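Local coordinates for beta-1,3-glucosyltransferase (Paecilomyces sp. J18, PDB 5JVV), which is probably a carbohydrate-active enzyme, built on a curved beta-sandwich of two facing sheets, at residues 185-190 with 196-201; 122-127 with 254-259. All blocks are in the same frame, centred on the assembly; numbering follows the deposited sequence.

Interaction 1: residues 185-190 with 196-201; sequences VYAMQW and KLWFFP
Tyr186 and Phe199 are cross-strand neighbours, a non-hydrogen-bonded pair of an antiparallel hairpin, their rings nearly parallel (24°) but slid apart, barely overlapping. Over the tyrosine face lies Phe199 CB, 3.9 Å from the centroid of the Tyr186 ring in a CH-pi contact, while Phe199 CD1 comes within 3.6 Å of Tyr186 CE2. The Tyr186 hydroxyl bonds to Ser173 O, which suits a tyrosine whose ring is buried. On the same face Leu197 brings its CD2 methyl to 3.5 Å from Met188 CB, the flexible methionine chain beside the branched leucine.

On the opposite face Trp198 stands with its six-membered edge toward the partner strand. Its CG is anti to the carbonyl carbon (chi1 -67°), which turns Trp198 CZ3 to 3.7 Å from Gln189 CB; CH2 reaches Gln189 OE1. Small Ala187 leaves room for both Trp198 and Phe200, whose CE2 lies 4.0 Å from Ala187 CB. Gln189 and Lys196, at the partly exposed end, share a water that donates to Gln189 OE1 and accepts from Lys196 NZ, while Gln189 NE2 bonds to Tyr3 OH. Six backbone hydrogen bonds, such as Trp198 N to Ala187 O at 2.9 Å, hold the register.

Strand 84-90 flanks the hairpin on one side and strand 224-226 on the other. Tyr186, Met188 and Leu197 pack on isoleucines of strand 116-121 in the facing sheet, whereas Phe219 meets Trp198 and Phe200 edge-to-face.

Interaction 2: residues 122-127 with 254-259; sequences GVNTQS and SVYGQS
Val255 sets its CG2 methyl 3.9 Å from CG2 of Val123, the two side chains crossing at about a right angle. A beta-branched side chain offers a methyl close to the backbone, and here one from each valine makes the contact. Val255 CG2 also lies 4.0 Å from Asn124 ND2.

Tyr256 comes next. Asn124 OD1 lies 3.7 Å from Tyr256 CD2, at the edge of the tyrosine ring and near its plane, and the amide is turned 80° from the ring. Asn124 ND2 lies 3.7 Å from Tyr256 CA, so the amide spans backbone and ring edge. With CG anti to the backbone N (chi1 -179°), the tyrosine ring runs on to helix 269-279, where it packs on Phe276, while its hydroxyl bonds to Pro263 O. Gly257 is the third residue of a type II turn from Val255 to Gln258, where a side chain at these backbone angles would press on the carbonyl O of the residue before.

The opposing loop turns too: Asn124 occupies the second position of a type II' turn from Val123 to Gln126, and asparagine tolerates the positive phi there better than most residues.

No hydrogen bond joins the two segments directly. Asn124 spends its amide on backbone groups outside them, OD1 accepting from Gly99 N and ND2 donating to Ala252 O. The buried amide is thus satisfied, and the direct contact, a methyl pair and an amide against a ring edge, is held by packing.

Interactions 1 and 2 do not touch: their centres are 24 Å apart and their nearest atoms about 8 Å. Strand 116-121 connects them. Its isoleucines meet one face of the hairpin of interaction 1 across the sandwich, and the chain leaves its end directly into the loop 122-127 of interaction 2. The hairpin itself lies in sequence between residues 127 and 254. The first contact is a regular strand pairing within one sheet; the second sets an irregular loop against the segment 254-259, near the disulfide Cys98-Cys262, whose two cysteines touch Thr125 and Tyr256 respectively.

Interaction 1: residues 185-190 with 196-201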
loop_
_atom_site.group_PDB
_atom_site.type_symbol
_atom_site.label_atom_id
_atom_site.label_comp_id
_atom_site.label_asym_id
_atom_site.label_seq_id
_atom_site.Cartn_x
_atom_site.Cartn_y
_atom_site.Cartn_z
ATOM N N VAL A 185 -4.326 -12.377 0.478
ATOM C CA VAL A 185 -5.097 -11.542 -0.438
ATOM C C VAL A 185 -5.635 -10.320 0.285
ATOM O O VAL A 185 -6.174 -10.442 1.385
ATOM C CB VAL A 185 -6.286 -12.322 -1.040
ATOM C CG1 VAL A 185 -7.264 -11.367 -1.728
ATOM C CG2 VAL A 185 -5.782 -13.395 -2.000
ATOM N N TYR A 186 -5.457 -9.143 -0.319
ATOM C CA TYR A 186 -6.181 -7.948 0.088
ATOM C C TYR A 186 -7.309 -7.704 -0.905
ATOM O O TYR A 186 -7.093 -7.721 -2.125
ATOM C CB TYR A 186 -5.249 -6.736 0.176
ATOM C CG TYR A 186 -4.707 -6.532 1.573
ATOM C CD1 TYR A 186 -5.408 -5.765 2.494
ATOM C CD2 TYR A 186 -3.513 -7.120 1.980
ATOM C CE1 TYR A 186 -4.940 -5.573 3.769
ATOM C CE2 TYR A 186 -3.030 -6.934 3.265
ATOM C CZ TYR A 186 -3.757 -6.159 4.157
ATOM O OH TYR A 186 -3.324 -5.950 5.449
ATOM N N ALA A 187 -8.507 -7.486 -0.378
ATOM C CA ALA A 187 -9.687 -7.281 -1.202
ATOM C C ALA A 187 -10.372 -5.979 -0.831
ATOM O O ALA A 187 -10.474 -5.637 0.348
ATOM C CB ALA A 187 -10.661 -8.442 -1.042
ATOM N N MET A 188 -10.850 -5.261 -1.842
ATOM C CA MET A 188 -11.653 -4.064 -1.616
ATOM C C MET A 188 -12.985 -4.184 -2.335
ATOM O O MET A 188 -13.019 -4.509 -3.523
ATOM C CB MET A 188 -10.927 -2.821 -2.134
ATOM C CG MET A 188 -11.812 -1.579 -2.056
ATOM S SD MET A 188 -10.988 -0.025 -2.457
ATOM C CE MET A 188 -10.451 -0.330 -4.134
ATOM N N GLN A 189 -14.076 -3.924 -1.614
ATOM C CA GLN A 189 -15.376 -3.715 -2.240
ATOM C C GLN A 189 -15.737 -2.240 -2.110
ATOM O O GLN A 189 -15.727 -1.692 -1.008
ATOM C CB GLN A 189 -16.459 -4.551 -1.574
ATOM C CG GLN A 189 -17.815 -4.428 -2.265
ATOM C CD GLN A 189 -18.931 -5.121 -1.508
ATOM O OE1 GLN A 189 -18.816 -5.383 -0.311
ATOM N NE2 GLN A 189 -20.021 -5.416 -2.206
ATOM N N TRP A 190 -16.055 -1.609 -3.237
ATOM C CA TRP A 190 -16.349 -0.172 -3.270
ATOM C C TRP A 190 -17.747 0.040 -3.856
ATOM O O TRP A 190 -17.996 -0.304 -5.014
ATOM C CB TRP A 190 -15.263 0.512 -4.113
ATOM C CG TRP A 190 -15.452 1.964 -4.513
ATOM C CD1 TRP A 190 -16.400 2.847 -4.071
ATOM C CD2 TRP A 190 -14.635 2.684 -5.445
ATOM N NE1 TRP A 190 -16.217 4.073 -4.679
ATOM C CE2 TRP A 190 -15.145 3.993 -5.532
ATOM C CE3 TRP A 190 -13.524 2.342 -6.218
ATOM C CZ2 TRP A 190 -14.583 4.958 -6.364
ATOM C CZ3 TRP A 190 -12.958 3.300 -7.040
ATOM C CH2 TRP A 190 -13.492 4.594 -7.110
ATOM N N LYS A 196 -15.156 -1.364 1.770
ATOM C CA LYS A 196 -14.801 -2.408 2.727
ATOM C C LYS A 196 -13.502 -3.059 2.305
ATOM O O LYS A 196 -13.302 -3.339 1.120
ATOM C CB LYS A 196 -15.906 -3.456 2.813
ATOM C CG LYS A 196 -17.163 -2.953 3.500
ATOM C CD LYS A 196 -18.275 -3.995 3.425
ATOM C CE LYS A 196 -19.542 -3.511 4.108
ATOM N NZ LYS A 196 -20.629 -4.553 4.055
ATOM N N LEU A 197 -12.618 -3.291 3.273
ATOM C CA LEU A 197 -11.324 -3.922 3.002
ATOM C C LEU A 197 -11.173 -5.204 3.814
ATOM O O LEU A 197 -11.492 -5.219 5.006
ATOM C CB LEU A 197 -10.174 -2.965 3.327
ATOM C CG LEU A 197 -10.204 -1.605 2.629
ATOM C CD1 LEU A 197 -9.082 -0.709 3.157
ATOM C CD2 LEU A 197 -10.056 -1.791 1.131
ATOM N N TRP A 198 -10.694 -6.268 3.165
ATOM C CA TRP A 198 -10.435 -7.536 3.840
ATOM C C TRP A 198 -8.987 -7.953 3.621
ATOM O O TRP A 198 -8.402 -7.667 2.574
ATOM C CB TRP A 198 -11.304 -8.665 3.277
ATOM C CG TRP A 198 -12.794 -8.591 3.495
ATOM C CD1 TRP A 198 -13.525 -9.252 4.456
ATOM C CD2 TRP A 198 -13.744 -7.885 2.688
ATOM N NE1 TRP A 198 -14.864 -8.969 4.308
ATOM C CE2 TRP A 198 -15.026 -8.130 3.233
ATOM C CE3 TRP A 198 -13.636 -7.049 1.568
ATOM C CZ2 TRP A 198 -16.188 -7.588 2.686
ATOM C CZ3 TRP A 198 -14.793 -6.509 1.026
ATOM C CH2 TRP A 198 -16.055 -6.779 1.591
ATOM N N PHE A 199 -8.418 -8.642 4.607
ATOM C CA PHE A 199 -7.150 -9.337 4.426
ATOM C C PHE A 199 -7.379 -10.812 4.713
ATOM O O PHE A 199 -7.896 -11.160 5.779
ATOM C CB PHE A 199 -6.060 -8.777 5.341
ATOM C CG PHE A 199 -4.891 -9.708 5.520
ATOM C CD1 PHE A 199 -4.160 -10.159 4.422
ATOM C CD2 PHE A 199 -4.529 -10.146 6.787
ATOM C CE1 PHE A 199 -3.080 -11.025 4.591
ATOM C CE2 PHE A 199 -3.452 -11.019 6.961
ATOM C CZ PHE A 199 -2.735 -11.452 5.869
ATOM N N PHE A 200 -7.021 -11.665 3.753
ATOM C CA PHE A 200 -7.127 -13.114 3.907
ATOM C C PHE A 200 -5.735 -13.703 3.870
ATOM O O PHE A 200 -5.082 -13.676 2.824
ATOM C CB PHE A 200 -7.943 -13.717 2.772
ATOM C CG PHE A 200 -9.291 -13.075 2.588
ATOM C CD1 PHE A 200 -10.283 -13.239 3.539
ATOM C CD2 PHE A 200 -9.566 -12.322 1.451
ATOM C CE1 PHE A 200 -11.522 -12.649 3.368
ATOM C CE2 PHE A 200 -10.800 -11.740 1.264
ATOM C CZ PHE A 200 -11.783 -11.901 2.223
ATOM N N PRO A 201 -5.265 -14.235 5.010
ATOM C CA PRO A 201 -3.949 -14.878 5.077
ATOM C C PRO A 201 -3.855 -16.033 4.087
ATOM O O PRO A 201 -4.876 -16.647 3.748
ATOM C CB PRO A 201 -3.897 -15.426 6.509
ATOM C CG PRO A 201 -4.911 -14.644 7.272
ATOM C CD PRO A 201 -5.988 -14.300 6.295
HETATM O O HOH W 1 -20.686 -5.983 1.632
#

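Interaction 2: residues 122-127 with 254-259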
loop_
_atom_site.group_PDB
_atom_site.type_symbol
_atom_site.label_atom_id
_atom_site.label_comp_id
_atom_site.label_asym_id
_atom_site.label_seq_id
_atom_site.Cartn_x
_atom_site.Cartn_y
_atom_site.Cartn_z
ATOM N N GLY A 122 2.122 1.592 5.801
ATOM C CA GLY A 122 2.801 1.566 7.081
ATOM C C GLY A 122 4.167 2.180 6.938
ATOM O O GLY A 122 4.591 2.490 5.823
ATOM N N VAL A 123 4.863 2.346 8.060
ATOM C CA VAL A 123 6.197 2.926 8.051
ATOM C C VAL A 123 7.104 2.195 9.007
ATOM O O VAL A 123 6.647 1.628 10.017
ATOM C CB VAL A 123 6.166 4.429 8.447
ATOM C CG1 VAL A 123 5.392 5.240 7.424
ATOM C CG2 VAL A 123 5.556 4.608 9.852
ATOM N N ASN A 124 8.394 2.207 8.677
ATOM C CA ASN A 124 9.425 1.704 9.568
ATOM C C ASN A 124 9.126 0.281 10.019
ATOM O O ASN A 124 8.769 -0.550 9.191
ATOM C CB ASN A 124 9.611 2.698 10.709
ATOM C CG ASN A 124 9.973 4.072 10.190
ATOM O OD1 ASN A 124 10.816 4.194 9.280
ATOM N ND2 ASN A 124 9.325 5.108 10.714
ATOM N N THR A 125 9.246 -0.010 11.309
ATOM C CA THR A 125 9.114 -1.389 11.781
ATOM C C THR A 125 7.694 -1.776 12.196
ATOM O O THR A 125 7.502 -2.725 12.968
ATOM C CB THR A 125 10.072 -1.656 12.944
ATOM O OG1 THR A 125 9.800 -0.714 13.988
ATOM C CG2 THR A 125 11.524 -1.502 12.489
ATOM N N GLN A 126 6.709 -1.053 11.670
ATOM C CA GLN A 126 5.298 -1.354 11.901
ATOM C C GLN A 126 5.002 -2.829 11.630
ATOM O O GLN A 126 5.585 -3.424 10.729
ATOM C CB GLN A 126 4.476 -0.484 10.961
ATOM C CG GLN A 126 2.995 -0.493 11.194
ATOM C CD GLN A 126 2.322 0.602 10.413
ATOM O OE1 GLN A 126 2.844 1.723 10.306
ATOM N NE2 GLN A 126 1.162 0.297 9.857
ATOM N N SER A 127 4.089 -3.415 12.405
ATOM C CA SER A 127 3.795 -4.841 12.279
ATOM C C SER A 127 2.347 -5.148 11.905
ATOM O O SER A 127 2.041 -6.280 11.502
ATOM C CB SER A 127 4.158 -5.574 13.571
ATOM O OG SER A 127 3.467 -5.015 14.668
ATOM N N SER A 254 9.186 11.486 9.927
ATOM C CA SER A 254 8.811 12.293 11.084
ATOM C C SER A 254 8.607 11.459 12.349
ATOM O O SER A 254 8.849 11.947 13.455
ATOM C CB SER A 254 7.569 13.133 10.779
ATOM O OG SER A 254 6.458 12.304 10.523
ATOM N N VAL A 255 8.171 10.210 12.198
ATOM C CA VAL A 255 7.929 9.340 13.362
ATOM C C VAL A 255 9.070 8.351 13.611
ATOM O O VAL A 255 9.063 7.607 14.596
ATOM C CB VAL A 255 6.570 8.605 13.269
ATOM C CG1 VAL A 255 5.427 9.625 13.132
ATOM C CG2 VAL A 255 6.563 7.605 12.099
ATOM N N TYR A 256 10.061 8.366 12.727
ATOM C CA TYR A 256 11.233 7.500 12.840
ATOM C C TYR A 256 11.873 7.625 14.222
ATOM O O TYR A 256 12.166 8.733 14.685
ATOM C CB TYR A 256 12.256 7.897 11.764
ATOM C CG TYR A 256 13.524 7.062 11.738
ATOM C CD1 TYR A 256 14.596 7.373 12.562
ATOM C CD2 TYR A 256 13.663 5.992 10.861
ATOM C CE1 TYR A 256 15.758 6.627 12.541
ATOM C CE2 TYR A 256 14.834 5.241 10.829
ATOM C CZ TYR A 256 15.872 5.575 11.665
ATOM O OH TYR A 256 17.044 4.853 11.672
ATOM N N GLY A 257 12.081 6.488 14.880
ATOM C CA GLY A 257 12.794 6.452 16.143
ATOM C C GLY A 257 11.883 6.390 17.359
ATOM O O GLY A 257 12.369 6.209 18.479
ATOM N N GLN A 258 10.573 6.537 17.161
ATOM C CA GLN A 258 9.634 6.453 18.282
ATOM C C GLN A 258 9.047 5.055 18.395
ATOM O O GLN A 258 8.283 4.628 17.516
ATOM C CB GLN A 258 8.483 7.449 18.107
ATOM C CG GLN A 258 8.873 8.900 18.085
ATOM C CD GLN A 258 7.696 9.773 17.712
ATOM O OE1 GLN A 258 6.587 9.606 18.234
ATOM N NE2 GLN A 258 7.916 10.685 16.786
ATOM N N SER A 259 9.412 4.340 19.462
ATOM C CA SER A 259 8.881 2.999 19.717
ATOM C C SER A 259 9.031 2.039 18.555
ATOM O O SER A 259 8.190 1.160 18.352
ATOM C CB SER A 259 7.407 3.083 20.095
ATOM O OG SER A 259 7.261 3.860 21.256
#